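Local coordinates for protein putative phosphomannomutase (Thermus thermophilus, PDB 1TUO) that probably acts as a magnesium-dependent phosphosugar mutase of the phosphohexose mutase family, shifting a phosphate group from one position of a sugar to another, at residues L276-K281 / Y339-P344; G335-P340 / I349-L354. All coordinates share one frame; numbering follows the deposited sequence.

Contact 1. Residues L276-K281 / Y339-P344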
ATOM      1  N   LEU A 276       5.471  -1.918 -17.226  1.00 18.81           N
ATOM      2  CA  LEU A 276       5.979  -2.416 -18.501  1.00 20.11           C
ATOM      3  C   LEU A 276       5.392  -3.783 -18.818  1.00 20.36           C
ATOM      4  O   LEU A 276       4.933  -4.025 -19.927  1.00 21.84           O
ATOM      5  CB  LEU A 276       7.504  -2.526 -18.465  1.00 20.28           C
ATOM      6  CG  LEU A 276       8.167  -3.098 -19.723  1.00 20.48           C
ATOM      7  CD1 LEU A 276       7.862  -2.203 -20.916  1.00 19.76           C
ATOM      8  CD2 LEU A 276       9.673  -3.182 -19.506  1.00 21.25           C
ATOM      9  N   TYR A 277       5.418  -4.671 -17.834  1.00 21.40           N
ATOM     10  CA  TYR A 277       4.888  -6.017 -18.007  1.00 21.65           C
ATOM     11  C   TYR A 277       3.410  -6.003 -18.390  1.00 22.52           C
ATOM     12  O   TYR A 277       3.005  -6.668 -19.346  1.00 22.57           O
ATOM     13  CB  TYR A 277       5.083  -6.823 -16.720  1.00 22.74           C
ATOM     14  CG  TYR A 277       4.497  -8.217 -16.794  1.00 24.21           C
ATOM     15  CD1 TYR A 277       3.420  -8.586 -15.989  1.00 24.51           C
ATOM     16  CD2 TYR A 277       5.003  -9.155 -17.690  1.00 23.53           C
ATOM     17  CE1 TYR A 277       2.860  -9.861 -16.080  1.00 25.44           C
ATOM     18  CE2 TYR A 277       4.450 -10.430 -17.790  1.00 24.35           C
ATOM     19  CZ  TYR A 277       3.380 -10.775 -16.985  1.00 25.87           C
ATOM     20  OH  TYR A 277       2.818 -12.030 -17.097  1.00 28.98           O
ATOM     21  N   ARG A 278       2.605  -5.239 -17.658  1.00 22.50           N
ATOM     22  CA  ARG A 278       1.176  -5.178 -17.944  1.00 22.18           C
ATOM     23  C   ARG A 278       0.907  -4.544 -19.303  1.00 23.77           C
ATOM     24  O   ARG A 278       0.012  -4.979 -20.030  1.00 23.51           O
ATOM     25  CB  ARG A 278       0.444  -4.413 -16.832  1.00 23.61           C
ATOM     26  CG  ARG A 278       0.303  -5.221 -15.545  1.00 24.12           C
ATOM     27  CD  ARG A 278      -0.103  -4.354 -14.350  1.00 27.05           C
ATOM     28  NE  ARG A 278      -1.482  -3.861 -14.394  1.00 28.16           N
ATOM     29  CZ  ARG A 278      -2.568  -4.608 -14.195  1.00 28.03           C
ATOM     30  NH1 ARG A 278      -2.457  -5.905 -13.941  1.00 27.49           N
ATOM     31  NH2 ARG A 278      -3.774  -4.050 -14.220  1.00 26.68           N
ATOM     32  N   PHE A 279       1.684  -3.524 -19.653  1.00 23.32           N
ATOM     33  CA  PHE A 279       1.505  -2.876 -20.943  1.00 24.79           C
ATOM     34  C   PHE A 279       1.796  -3.871 -22.061  1.00 25.32           C
ATOM     35  O   PHE A 279       1.060  -3.943 -23.051  1.00 25.64           O
ATOM     36  CB  PHE A 279       2.447  -1.686 -21.094  1.00 24.31           C
ATOM     37  CG  PHE A 279       2.434  -1.089 -22.468  1.00 26.31           C
ATOM     38  CD1 PHE A 279       1.450  -0.184 -22.838  1.00 26.19           C
ATOM     39  CD2 PHE A 279       3.385  -1.468 -23.409  1.00 28.03           C
ATOM     40  CE1 PHE A 279       1.412   0.336 -24.129  1.00 27.91           C
ATOM     41  CE2 PHE A 279       3.354  -0.955 -24.700  1.00 28.56           C
ATOM     42  CZ  PHE A 279       2.363  -0.052 -25.058  1.00 28.28           C
ATOM     43  N   ARG A 280       2.876  -4.629 -21.909  1.00 25.56           N
ATOM     44  CA  ARG A 280       3.250  -5.598 -22.934  1.00 26.74           C
ATOM     45  C   ARG A 280       2.248  -6.752 -23.029  1.00 27.78           C
ATOM     46  O   ARG A 280       2.165  -7.409 -24.060  1.00 28.42           O
ATOM     47  CB  ARG A 280       4.674  -6.121 -22.689  1.00 25.06           C
ATOM     48  CG  ARG A 280       5.740  -5.040 -22.887  1.00 27.36           C
ATOM     49  CD  ARG A 280       7.158  -5.491 -22.526  1.00 25.77           C
ATOM     50  NE  ARG A 280       7.759  -6.388 -23.514  1.00 26.03           N
ATOM     51  CZ  ARG A 280       9.039  -6.751 -23.499  1.00 28.47           C
ATOM     52  NH1 ARG A 280       9.848  -6.291 -22.551  1.00 28.63           N
ATOM     53  NH2 ARG A 280       9.515  -7.574 -24.426  1.00 26.25           N
ATOM     54  N   LYS A 281       1.491  -6.990 -21.960  1.00 28.26           N
ATOM     55  CA  LYS A 281       0.481  -8.048 -21.975  1.00 29.64           C
ATOM     56  C   LYS A 281      -0.750  -7.573 -22.736  1.00 29.75           C
ATOM     57  O   LYS A 281      -1.672  -8.352 -22.983  1.00 30.57           O
ATOM     58  CB  LYS A 281       0.066  -8.454 -20.559  1.00 29.84           C
ATOM     59  CG  LYS A 281       1.003  -9.440 -19.892  1.00 34.49           C
ATOM     60  CD  LYS A 281       0.442  -9.937 -18.564  1.00 35.97           C
ATOM     61  CE  LYS A 281      -0.839 -10.733 -18.757  1.00 38.43           C
ATOM     62  NZ  LYS A 281      -1.366 -11.271 -17.469  1.00 40.37           N
ATOM     63  N   TYR A 339      -4.558  -2.067  -8.865  1.00 22.82           N
ATOM     64  CA  TYR A 339      -4.894  -2.634 -10.166  1.00 23.32           C
ATOM     65  C   TYR A 339      -6.399  -2.449 -10.348  1.00 25.09           C
ATOM     66  O   TYR A 339      -7.203  -3.158  -9.741  1.00 24.26           O
ATOM     67  CB  TYR A 339      -4.494  -4.110 -10.166  1.00 23.70           C
ATOM     68  CG  TYR A 339      -3.062  -4.286  -9.704  1.00 23.19           C
ATOM     69  CD1 TYR A 339      -1.988  -4.051 -10.571  1.00 22.75           C
ATOM     70  CD2 TYR A 339      -2.777  -4.593  -8.375  1.00 20.96           C
ATOM     71  CE1 TYR A 339      -0.666  -4.115 -10.116  1.00 22.94           C
ATOM     72  CE2 TYR A 339      -1.470  -4.655  -7.913  1.00 21.31           C
ATOM     73  CZ  TYR A 339      -0.418  -4.415  -8.783  1.00 21.44           C
ATOM     74  OH  TYR A 339       0.874  -4.468  -8.304  1.00 20.96           O
ATOM     75  N   PRO A 340      -6.791  -1.481 -11.188  1.00 26.10           N
ATOM     76  CA  PRO A 340      -8.184  -1.133 -11.489  1.00 27.77           C
ATOM     77  C   PRO A 340      -9.193  -2.261 -11.706  1.00 27.64           C
ATOM     78  O   PRO A 340     -10.290  -2.225 -11.145  1.00 28.40           O
ATOM     79  CB  PRO A 340      -8.060  -0.198 -12.702  1.00 28.71           C
ATOM     80  CG  PRO A 340      -6.732  -0.564 -13.306  1.00 29.72           C
ATOM     81  CD  PRO A 340      -5.871  -0.780 -12.102  1.00 28.40           C
ATOM     82  N   GLU A 341      -8.839  -3.262 -12.506  1.00 27.43           N
ATOM     83  CA  GLU A 341      -9.765  -4.359 -12.764  1.00 27.95           C
ATOM     84  C   GLU A 341      -9.977  -5.266 -11.553  1.00 26.66           C
ATOM     85  O   GLU A 341     -10.835  -6.149 -11.574  1.00 25.85           O
ATOM     86  CB  GLU A 341      -9.296  -5.174 -13.977  1.00 31.69           C
ATOM     87  CG  GLU A 341      -7.794  -5.146 -14.230  1.00 38.26           C
ATOM     88  CD  GLU A 341      -6.718  -5.771 -13.372  1.00 40.88           C
ATOM     89  OE1 GLU A 341      -7.249  -6.792 -12.958  1.00 44.63           O
ATOM     90  OE2 GLU A 341      -5.521  -5.529 -13.225  1.00 43.64           O
ATOM     91  N   HIS A 342      -9.206  -5.019 -10.496  1.00 24.50           N
ATOM     92  CA  HIS A 342      -9.275  -5.790  -9.255  1.00 24.18           C
ATOM     93  C   HIS A 342     -10.057  -5.013  -8.189  1.00 24.83           C
ATOM     94  O   HIS A 342     -11.217  -5.314  -7.908  1.00 26.56           O
ATOM     95  CB  HIS A 342      -7.843  -6.087  -8.780  1.00 23.47           C
ATOM     96  CG  HIS A 342      -7.750  -6.713  -7.420  1.00 24.13           C
ATOM     97  ND1 HIS A 342      -8.443  -7.851  -7.068  1.00 24.41           N
ATOM     98  CD2 HIS A 342      -6.997  -6.383  -6.342  1.00 24.48           C
ATOM     99  CE1 HIS A 342      -8.124  -8.195  -5.832  1.00 25.90           C
ATOM    100  NE2 HIS A 342      -7.247  -7.320  -5.369  1.00 24.18           N
ATOM    101  N   LEU A 343      -9.406  -4.017  -7.599  1.00 24.80           N
ATOM    102  CA  LEU A 343     -10.008  -3.181  -6.562  1.00 23.61           C
ATOM    103  C   LEU A 343      -9.340  -1.812  -6.619  1.00 22.72           C
ATOM    104  O   LEU A 343      -8.159  -1.712  -6.948  1.00 22.15           O
ATOM    105  CB  LEU A 343      -9.751  -3.762  -5.165  1.00 26.31           C
ATOM    106  CG  LEU A 343     -10.478  -4.991  -4.611  1.00 27.87           C
ATOM    107  CD1 LEU A 343      -9.811  -5.401  -3.304  1.00 28.19           C
ATOM    108  CD2 LEU A 343     -11.947  -4.681  -4.382  1.00 25.20           C
ATOM    109  N   PRO A 344     -10.095  -0.742  -6.324  1.00 22.10           N
ATOM    110  CA  PRO A 344      -9.531   0.611  -6.338  1.00 22.00           C
ATOM    111  C   PRO A 344      -8.866   0.762  -4.981  1.00 20.54           C
ATOM    112  O   PRO A 344      -9.239   1.624  -4.179  1.00 21.24           O
ATOM    113  CB  PRO A 344     -10.765   1.491  -6.486  1.00 22.25           C
ATOM    114  CG  PRO A 344     -11.802   0.723  -5.716  1.00 21.58           C
ATOM    115  CD  PRO A 344     -11.562  -0.702  -6.171  1.00 23.40           C
TER

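Contact 2. Residues G335-P340 / I349-L354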
ATOM      1  N   GLY A 335       5.411   1.984  -2.208  1.00 26.46           N
ATOM      2  CA  GLY A 335       5.237   0.555  -2.390  1.00 25.72           C
ATOM      3  C   GLY A 335       3.800   0.121  -2.601  1.00 23.99           C
ATOM      4  O   GLY A 335       3.533  -1.055  -2.855  1.00 26.87           O
ATOM      5  N   GLY A 336       2.871   1.061  -2.477  1.00 24.71           N
ATOM      6  CA  GLY A 336       1.471   0.729  -2.677  1.00 21.75           C
ATOM      7  C   GLY A 336       1.161   0.770  -4.162  1.00 21.72           C
ATOM      8  O   GLY A 336       1.473   1.749  -4.838  1.00 20.96           O
ATOM      9  N   VAL A 337       0.556  -0.296  -4.670  1.00 21.08           N
ATOM     10  CA  VAL A 337       0.196  -0.375  -6.083  1.00 19.55           C
ATOM     11  C   VAL A 337      -1.233  -0.892  -6.191  1.00 20.01           C
ATOM     12  O   VAL A 337      -1.611  -1.833  -5.492  1.00 21.18           O
ATOM     13  CB  VAL A 337       1.106  -1.346  -6.859  1.00 19.21           C
ATOM     14  CG1 VAL A 337       0.809  -1.242  -8.361  1.00 20.96           C
ATOM     15  CG2 VAL A 337       2.577  -1.042  -6.569  1.00 20.46           C
ATOM     16  N   GLY A 338      -2.013  -0.274  -7.071  1.00 20.95           N
ATOM     17  CA  GLY A 338      -3.390  -0.685  -7.270  1.00 21.58           C
ATOM     18  C   GLY A 338      -3.621  -1.142  -8.701  1.00 22.52           C
ATOM     19  O   GLY A 338      -2.971  -0.666  -9.632  1.00 21.64           O
ATOM     20  N   TYR A 339      -4.558  -2.067  -8.865  1.00 22.82           N
ATOM     21  CA  TYR A 339      -4.894  -2.634 -10.166  1.00 23.32           C
ATOM     22  C   TYR A 339      -6.399  -2.449 -10.348  1.00 25.09           C
ATOM     23  O   TYR A 339      -7.203  -3.158  -9.741  1.00 24.26           O
ATOM     24  CB  TYR A 339      -4.494  -4.110 -10.166  1.00 23.70           C
ATOM     25  CG  TYR A 339      -3.062  -4.286  -9.704  1.00 23.19           C
ATOM     26  CD1 TYR A 339      -1.988  -4.051 -10.571  1.00 22.75           C
ATOM     27  CD2 TYR A 339      -2.777  -4.593  -8.375  1.00 20.96           C
ATOM     28  CE1 TYR A 339      -0.666  -4.115 -10.116  1.00 22.94           C
ATOM     29  CE2 TYR A 339      -1.470  -4.655  -7.913  1.00 21.31           C
ATOM     30  CZ  TYR A 339      -0.418  -4.415  -8.783  1.00 21.44           C
ATOM     31  OH  TYR A 339       0.874  -4.468  -8.304  1.00 20.96           O
ATOM     32  N   PRO A 340      -6.791  -1.481 -11.188  1.00 26.10           N
ATOM     33  CA  PRO A 340      -8.184  -1.133 -11.489  1.00 27.77           C
ATOM     34  C   PRO A 340      -9.193  -2.261 -11.706  1.00 27.64           C
ATOM     35  O   PRO A 340     -10.290  -2.225 -11.145  1.00 28.40           O
ATOM     36  CB  PRO A 340      -8.060  -0.198 -12.702  1.00 28.71           C
ATOM     37  CG  PRO A 340      -6.732  -0.564 -13.306  1.00 29.72           C
ATOM     38  CD  PRO A 340      -5.871  -0.780 -12.102  1.00 28.40           C
ATOM     39  N   ILE A 349      -0.591  -8.134  -1.837  1.00 17.14           N
ATOM     40  CA  ILE A 349      -0.644  -9.560  -2.118  1.00 18.16           C
ATOM     41  C   ILE A 349      -0.696  -9.747  -3.635  1.00 17.79           C
ATOM     42  O   ILE A 349       0.067 -10.539  -4.203  1.00 18.65           O
ATOM     43  CB  ILE A 349      -1.878 -10.204  -1.458  1.00 18.74           C
ATOM     44  CG1 ILE A 349      -1.822  -9.983   0.061  1.00 19.30           C
ATOM     45  CG2 ILE A 349      -1.936 -11.695  -1.795  1.00 19.28           C
ATOM     46  CD1 ILE A 349      -0.553 -10.502   0.731  1.00 21.10           C
ATOM     47  N   LEU A 350      -1.574  -9.009  -4.300  1.00 17.05           N
ATOM     48  CA  LEU A 350      -1.649  -9.124  -5.754  1.00 17.87           C
ATOM     49  C   LEU A 350      -0.355  -8.607  -6.376  1.00 17.40           C
ATOM     50  O   LEU A 350       0.104  -9.138  -7.387  1.00 17.27           O
ATOM     51  CB  LEU A 350      -2.840  -8.346  -6.323  1.00 16.87           C
ATOM     52  CG  LEU A 350      -2.961  -8.430  -7.850  1.00 17.94           C
ATOM     53  CD1 LEU A 350      -2.984  -9.900  -8.277  1.00 18.68           C
ATOM     54  CD2 LEU A 350      -4.225  -7.726  -8.314  1.00 17.56           C
ATOM     55  N   THR A 351       0.244  -7.578  -5.776  1.00 17.49           N
ATOM     56  CA  THR A 351       1.493  -7.051  -6.318  1.00 18.51           C
ATOM     57  C   THR A 351       2.561  -8.132  -6.269  1.00 17.67           C
ATOM     58  O   THR A 351       3.319  -8.314  -7.225  1.00 18.70           O
ATOM     59  CB  THR A 351       2.009  -5.827  -5.529  1.00 17.04           C
ATOM     60  OG1 THR A 351       1.065  -4.757  -5.631  1.00 18.05           O
ATOM     61  CG2 THR A 351       3.328  -5.350  -6.112  1.00 19.27           C
ATOM     62  N   SER A 352       2.622  -8.851  -5.153  1.00 16.96           N
ATOM     63  CA  SER A 352       3.603  -9.915  -5.005  1.00 17.93           C
ATOM     64  C   SER A 352       3.389 -10.976  -6.078  1.00 18.41           C
ATOM     65  O   SER A 352       4.341 -11.428  -6.718  1.00 20.36           O
ATOM     66  CB  SER A 352       3.487 -10.559  -3.624  1.00 17.88           C
ATOM     67  OG  SER A 352       3.822  -9.631  -2.608  1.00 20.55           O
ATOM     68  N   LEU A 353       2.135 -11.367  -6.277  1.00 18.48           N
ATOM     69  CA  LEU A 353       1.819 -12.387  -7.268  1.00 18.86           C
ATOM     70  C   LEU A 353       2.095 -11.938  -8.702  1.00 19.00           C
ATOM     71  O   LEU A 353       2.510 -12.749  -9.532  1.00 19.65           O
ATOM     72  CB  LEU A 353       0.364 -12.846  -7.103  1.00 18.72           C
ATOM     73  CG  LEU A 353       0.134 -13.589  -5.779  1.00 19.16           C
ATOM     74  CD1 LEU A 353      -1.354 -13.810  -5.519  1.00 20.44           C
ATOM     75  CD2 LEU A 353       0.880 -14.918  -5.822  1.00 19.43           C
ATOM     76  N   LEU A 354       1.880 -10.658  -9.005  1.00 18.92           N
ATOM     77  CA  LEU A 354       2.158 -10.171 -10.357  1.00 19.51           C
ATOM     78  C   LEU A 354       3.666 -10.112 -10.586  1.00 20.39           C
ATOM     79  O   LEU A 354       4.143 -10.353 -11.699  1.00 20.12           O
ATOM     80  CB  LEU A 354       1.527  -8.796 -10.584  1.00 20.75           C
ATOM     81  CG  LEU A 354      -0.002  -8.805 -10.716  1.00 22.34           C
ATOM     82  CD1 LEU A 354      -0.538  -7.386 -10.671  1.00 24.59           C
ATOM     83  CD2 LEU A 354      -0.404  -9.491 -12.023  1.00 23.20           C
TER
HETATM   84  O   HOH W   1       0.901  -2.751  -3.179  1.00 22.03           O

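Contact 1. Residues L276-K281 / Y339-P344
Glu341 OE2 takes two N-H groups from the guanidinium of Arg278. The main bond comes from Arg278 NH2 and is fairly straight, with an angle of 154° at the hydrogen. Its modelled length, 2.5 Å from Arg278 NH2 to Glu341 OE2, is very short, so the exact value is doubtful. Arg278 NH1 adds a weak, bent bond to Glu341 OE2 at 3.2 Å. The pair forms a salt bridge in which one carboxylate oxygen meets the end of the guanidinium. The two flat groups are nearly coplanar, 29° apart, and the carboxylate lies at the guanidinium edge. Arg278 sits near the C-terminal end of helix 267-280. The loop 340-347 follows strand 337-339, an outermost strand of the four-stranded domain III sheet. The bridge therefore ties a helix of this alpha/beta/alpha domain to the loop that leaves its sheet. The Arg278 chain bends at chi3 (71°), which turns one guanidinium face onto Tyr339. There Tyr339 CD1 stands 3.7 Å from Arg278 CZ, over the centre of the group. The tyrosine ring comes edge first, steeply inclined to the guanidinium plane. Arg278 NH2 also bonds to Phe328 O of strand 327-331. A leucine here would probably cost the Glu341 carboxylate this salt bridge and leave Phe328 O without this donor.

Contact 2. Residues G335-P340 / I349-L354
Strand 337-339 and the helical segment 349-354 run almost at right angles, 83° between their directions, and their axes approach to 8.7 Å. Val337 and Tyr339 both direct their side chains at the helix, while Gly338 between them has none. At the centre, Tyr339 OH donates to Thr351 OG1 at 2.7 Å. The threonine oxygen lies at the edge of the tyrosine ring, in its plane. With chi1 at -63°, Thr351 OG1 stands beside its own backbone N, where it also bonds to Asp347 O one turn back. Val337 packs its CB against the same oxygen.

Leu354 reaches the ring from another side. Its CD1 sits over one face, 3.6 Å from the centroid of the Tyr339 ring and 21° off the ring normal, in a CH-pi contact. Leu350 CD2 touches Tyr339 CD2 obliquely at 3.5 Å. The bond holds the hydroxyl end in place. The two leucines restrict how the ring can turn, and Leu274 and Arg278 of helix 267-280 also touch it.

A water joins the start of the strand to the helix. It accepts from Val337 N at 2.9 Å and donates to Gly335 O at 3.1 Å. Its second donated bond goes to Thr351 OG1 at 3.2 Å. This buried hydroxyl oxygen thus has partners in the tyrosine, the water and its own helix. The backbone angles of Gly335 call for glycine, since a beta carbon would jam against the preceding carbonyl oxygen.

Gly335 closes a Gly-Glu-Glu-Ser-Gly sequence, which in relatives belongs to a loop that recognises the sugar. The strand leaving that loop is the antiparallel edge of the domain III sheet, and helix 348-362 covers it, as in the alpha/beta/alpha domains of phosphohexose mutases.

Contacts 1 and 2 lie within domain III, their centres about 9 Å apart. Along the chain the order is 276-281, 335-340, 339-344 and 349-354, so the two middle segments overlap at Tyr339 and Pro340. Tyr339 takes part in both: its ring meets helix 267-280 in contact 1 and helix 348-362 in contact 2. The contacts also touch directly, with His342 CD2 at 3.7 Å from Leu350 CD2. Together they hold the edge strand 337-339 and its outgoing loop against two helices. Contact 2 is fully buried and nearer the centre of the chain, whereas contact 1 is only partly buried.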